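Local coordinates for conserved hypothetical protein Pfu-838710-001 (Pyrococcus furiosus, PDB 1YEM) that is of unknown function but belongs to the CYTH family, whose members typically act on triphosphate-bearing substrates within a closed antiparallel beta barrel, at residues I17-L26 with Y113-R124. Numbering follows the deposited sequence.
Sequences IKLEDFLHTL and YKLNGVTLEVNR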
loop_
_atom_site.group_PDB
_atom_site.type_symbol
_atom_site.label_atom_id
_atom_site.label_comp_id
_atom_site.label_asym_id
_atom_site.label_seq_id
_atom_site.Cartn_x
_atom_site.Cartn_y
_atom_site.Cartn_z
ATOM N N ILE B 17 24.730 -17.380 -11.451
ATOM C CA ILE B 17 25.167 -17.391 -12.853
ATOM C C ILE B 17 26.180 -16.281 -13.124
ATOM O O ILE B 17 26.385 -15.405 -12.290
ATOM C CB ILE B 17 23.976 -17.195 -13.823
ATOM C CG1 ILE B 17 23.289 -15.837 -13.590
ATOM C CG2 ILE B 17 22.987 -18.332 -13.686
ATOM C CD1 ILE B 17 22.502 -15.340 -14.766
ATOM N N LYS B 18 26.829 -16.339 -14.279
ATOM C CA LYS B 18 27.512 -15.168 -14.834
ATOM C C LYS B 18 26.604 -14.757 -15.943
ATOM O O LYS B 18 26.352 -15.551 -16.847
ATOM C CB LYS B 18 28.904 -15.512 -15.364
ATOM N N LEU B 19 26.071 -13.542 -15.869
ATOM C CA LEU B 19 24.999 -13.130 -16.766
ATOM C C LEU B 19 25.371 -13.342 -18.238
ATOM O O LEU B 19 24.520 -13.672 -19.063
ATOM C CB LEU B 19 24.622 -11.669 -16.517
ATOM C CG LEU B 19 23.622 -11.030 -17.482
ATOM C CD1 LEU B 19 22.291 -11.739 -17.423
ATOM C CD2 LEU B 19 23.436 -9.544 -17.187
ATOM N N GLU B 20 26.647 -13.154 -18.545
ATOM C CA GLU B 20 27.126 -13.145 -19.920
ATOM C C GLU B 20 27.037 -14.571 -20.500
ATOM O O GLU B 20 26.205 -14.826 -21.386
ATOM C CB GLU B 20 28.551 -12.552 -19.989
ATOM C CG GLU B 20 28.646 -11.035 -19.575
ATOM C CD GLU B 20 28.623 -10.768 -18.036
ATOM O OE1 GLU B 20 28.694 -11.712 -17.224
ATOM O OE2 GLU B 20 28.543 -9.593 -17.642
ATOM N N ASP B 21 27.848 -15.495 -19.969
ATOM C CA ASP B 21 27.700 -16.943 -20.270
ATOM C C ASP B 21 26.227 -17.343 -20.415
ATOM O O ASP B 21 25.829 -17.948 -21.416
ATOM C CB ASP B 21 28.293 -17.818 -19.157
ATOM C CG ASP B 21 29.738 -17.492 -18.843
ATOM O OD1 ASP B 21 30.449 -18.363 -18.288
ATOM O OD2 ASP B 21 30.166 -16.365 -19.132
ATOM N N PHE B 22 25.425 -16.991 -19.408
ATOM C CA PHE B 22 24.052 -17.474 -19.308
ATOM C C PHE B 22 23.131 -16.929 -20.385
ATOM O O PHE B 22 22.207 -17.620 -20.808
ATOM C CB PHE B 22 23.455 -17.175 -17.931
ATOM C CG PHE B 22 22.091 -17.750 -17.743
ATOM C CD1 PHE B 22 20.961 -16.970 -17.943
ATOM C CD2 PHE B 22 21.929 -19.097 -17.420
ATOM C CE1 PHE B 22 19.695 -17.512 -17.795
ATOM C CE2 PHE B 22 20.668 -19.641 -17.277
ATOM C CZ PHE B 22 19.548 -18.847 -17.459
ATOM N N LEU B 23 23.353 -15.697 -20.822
ATOM C CA LEU B 23 22.504 -15.133 -21.888
ATOM C C LEU B 23 22.764 -15.806 -23.246
ATOM O O LEU B 23 21.865 -15.839 -24.092
ATOM C CB LEU B 23 22.626 -13.597 -21.983
ATOM C CG LEU B 23 21.525 -12.847 -21.203
ATOM C CD1 LEU B 23 21.919 -11.415 -20.895
ATOM C CD2 LEU B 23 20.204 -12.867 -21.959
ATOM N N HIS B 24 23.972 -16.349 -23.445
ATOM C CA HIS B 24 24.225 -17.191 -24.615
ATOM C C HIS B 24 23.429 -18.487 -24.498
ATOM O O HIS B 24 22.673 -18.831 -25.405
ATOM C CB HIS B 24 25.713 -17.523 -24.808
ATOM C CG HIS B 24 25.970 -18.429 -25.981
ATOM N ND1 HIS B 24 26.485 -19.704 -25.844
ATOM C CD2 HIS B 24 25.743 -18.256 -27.308
ATOM C CE1 HIS B 24 26.584 -20.268 -27.038
ATOM N NE2 HIS B 24 26.138 -19.412 -27.942
ATOM N N THR B 25 23.609 -19.191 -23.379
ATOM C CA THR B 25 22.863 -20.415 -23.086
ATOM C C THR B 25 21.359 -20.212 -23.271
ATOM O O THR B 25 20.676 -21.054 -23.828
ATOM C CB THR B 25 23.117 -20.891 -21.641
ATOM O OG1 THR B 25 24.525 -20.984 -21.403
ATOM C CG2 THR B 25 22.474 -22.247 -21.393
ATOM N N LEU B 26 20.862 -19.073 -22.821
ATOM C CA LEU B 26 19.445 -18.768 -22.905
ATOM C C LEU B 26 18.968 -18.493 -24.349
ATOM O O LEU B 26 17.898 -18.952 -24.739
ATOM C CB LEU B 26 19.138 -17.561 -22.010
ATOM C CG LEU B 26 17.672 -17.215 -21.769
ATOM C CD1 LEU B 26 16.986 -18.318 -20.987
ATOM C CD2 LEU B 26 17.578 -15.887 -21.039
ATOM N N TYR B 113 11.683 -13.885 -18.580
ATOM C CA TYR B 113 11.441 -14.728 -19.754
ATOM C C TYR B 113 10.447 -15.818 -19.388
ATOM O O TYR B 113 10.284 -16.140 -18.221
ATOM C CB TYR B 113 12.742 -15.358 -20.244
ATOM C CG TYR B 113 13.702 -14.341 -20.800
ATOM C CD1 TYR B 113 13.634 -13.955 -22.133
ATOM C CD2 TYR B 113 14.672 -13.741 -19.985
ATOM C CE1 TYR B 113 14.499 -13.011 -22.645
ATOM C CE2 TYR B 113 15.545 -12.796 -20.491
ATOM C CZ TYR B 113 15.455 -12.432 -21.813
ATOM O OH TYR B 113 16.313 -11.487 -22.320
ATOM N N LYS B 114 9.775 -16.379 -20.392
ATOM C CA LYS B 114 8.757 -17.420 -20.150
ATOM C C LYS B 114 8.989 -18.617 -21.039
ATOM O O LYS B 114 9.431 -18.481 -22.186
ATOM C CB LYS B 114 7.325 -16.884 -20.355
ATOM N N LEU B 115 8.723 -19.794 -20.469
ATOM C CA LEU B 115 8.598 -21.040 -21.215
ATOM C C LEU B 115 7.219 -21.647 -20.894
ATOM O O LEU B 115 6.406 -21.048 -20.173
ATOM C CB LEU B 115 9.687 -22.006 -20.805
ATOM C CG LEU B 115 11.120 -21.493 -20.728
ATOM C CD1 LEU B 115 11.865 -22.316 -19.702
ATOM C CD2 LEU B 115 11.826 -21.560 -22.084
ATOM N N ASN B 116 6.954 -22.834 -21.417
ATOM C CA ASN B 116 5.699 -23.491 -21.113
ATOM C C ASN B 116 5.603 -23.801 -19.613
ATOM O O ASN B 116 6.217 -24.753 -19.123
ATOM C CB ASN B 116 5.538 -24.773 -21.939
ATOM C CG ASN B 116 4.092 -25.196 -22.076
ATOM O OD1 ASN B 116 3.259 -24.898 -21.218
ATOM N ND2 ASN B 116 3.782 -25.886 -23.170
ATOM N N GLY B 117 4.851 -22.972 -18.897
ATOM C CA GLY B 117 4.565 -23.186 -17.478
ATOM C C GLY B 117 5.680 -22.797 -16.511
ATOM O O GLY B 117 5.562 -23.050 -15.303
ATOM N N VAL B 118 6.753 -22.178 -17.026
ATOM C CA VAL B 118 7.912 -21.800 -16.202
ATOM C C VAL B 118 8.367 -20.369 -16.516
ATOM O O VAL B 118 8.417 -19.946 -17.674
ATOM C CB VAL B 118 9.117 -22.778 -16.394
ATOM C CG1 VAL B 118 10.216 -22.504 -15.375
ATOM C CG2 VAL B 118 8.660 -24.233 -16.280
ATOM N N THR B 119 8.704 -19.638 -15.460
ATOM C CA THR B 119 9.260 -18.302 -15.575
ATOM C C THR B 119 10.754 -18.319 -15.230
ATOM O O THR B 119 11.173 -18.969 -14.274
ATOM C CB THR B 119 8.511 -17.348 -14.658
ATOM O OG1 THR B 119 7.142 -17.326 -15.055
ATOM C CG2 THR B 119 9.077 -15.925 -14.755
ATOM N N LEU B 120 11.539 -17.621 -16.044
ATOM C CA LEU B 120 12.953 -17.387 -15.782
ATOM C C LEU B 120 13.158 -15.914 -15.480
ATOM O O LEU B 120 12.853 -15.055 -16.322
ATOM C CB LEU B 120 13.791 -17.756 -16.984
ATOM C CG LEU B 120 14.106 -19.230 -17.155
ATOM C CD1 LEU B 120 12.845 -19.982 -17.484
ATOM C CD2 LEU B 120 15.125 -19.398 -18.262
ATOM N N GLU B 121 13.657 -15.622 -14.278
ATOM C CA GLU B 121 13.932 -14.256 -13.872
ATOM C C GLU B 121 15.411 -14.067 -13.757
ATOM O O GLU B 121 16.027 -14.495 -12.795
ATOM C CB GLU B 121 13.246 -13.931 -12.550
ATOM C CG GLU B 121 11.751 -14.115 -12.606
ATOM C CD GLU B 121 11.071 -13.683 -11.349
ATOM O OE1 GLU B 121 11.712 -13.676 -10.271
ATOM O OE2 GLU B 121 9.880 -13.348 -11.424
ATOM N N VAL B 122 15.978 -13.412 -14.752
ATOM C CA VAL B 122 17.397 -13.127 -14.780
ATOM C C VAL B 122 17.656 -11.826 -14.003
ATOM O O VAL B 122 17.206 -10.764 -14.397
ATOM C CB VAL B 122 17.896 -13.014 -16.230
ATOM C CG1 VAL B 122 19.401 -12.926 -16.273
ATOM C CG2 VAL B 122 17.399 -14.232 -17.055
ATOM N N ASN B 123 18.387 -11.946 -12.899
ATOM C CA ASN B 123 18.649 -10.840 -11.987
ATOM C C ASN B 123 20.112 -10.446 -11.906
ATOM O O ASN B 123 20.994 -11.289 -11.673
ATOM C CB ASN B 123 18.185 -11.207 -10.584
ATOM C CG ASN B 123 16.727 -11.448 -10.523
ATOM O OD1 ASN B 123 15.977 -10.541 -10.261
ATOM N ND2 ASN B 123 16.304 -12.666 -10.812
ATOM N N ARG B 124 20.358 -9.153 -12.083
ATOM C CA ARG B 124 21.655 -8.570 -11.816
ATOM C C ARG B 124 21.497 -7.658 -10.601
ATOM O O ARG B 124 20.877 -6.601 -10.676
ATOM C CB ARG B 124 22.147 -7.805 -13.041
ATOM C CG ARG B 124 23.363 -6.970 -12.794
ATOM C CD ARG B 124 24.159 -6.785 -14.071
ATOM N NE ARG B 124 25.169 -7.845 -14.234
ATOM C CZ ARG B 124 26.042 -7.891 -15.224
ATOM N NH1 ARG B 124 26.044 -6.954 -16.143
ATOM N NH2 ARG B 124 26.914 -8.880 -15.286
#
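Arg124 sets CG anti to its own backbone nitrogen (chi1 170°), and a bend at chi3 (-90°) then turns its guanidinium against Leu19 and Glu20 in the first turn of helix 19-29. Glu20, its chain bent at chi2, reaches back so that OE2 accepts a hydrogen bond from Arg124 NH2 at 3.0 Å. In this salt bridge NH2 comes from the syn side of the carboxylate but tilted out of its plane, whereas OE2 lies close to the guanidinium plane; the two planes are 47° apart. Leu19 CD2 sits over the centre of one guanidinium face, 3.7 Å from Arg124 CZ, while Asp130 provides NH2 with a second carboxylate and also accepts a hydrogen bond from the backbone N of Leu19. A methionine in place of Arg124 would probably leave Glu20 and Asp130 without their shared positive charge. In this antiparallel CYTH barrel, segment 19-26 of the helix runs roughly antiparallel to strand 118-124, their axes 10.5 Å apart at closest, and packs over the hairpin this strand forms with strand 102-115. Val122 splits its branches along the helix: CG1 meets Leu19 CD1 tightly at 3.3 Å, and CG2 approaches Phe22 CE1 at 4.1 Å. One turn on, Leu26 straddles the hairpin, CD1 pressing on Leu120 CD2 (3.5 Å) and Leu26 CD2 making a CH-pi contact over one face of the Tyr113 ring, displaced toward its rim, 3.9 Å from the centroid.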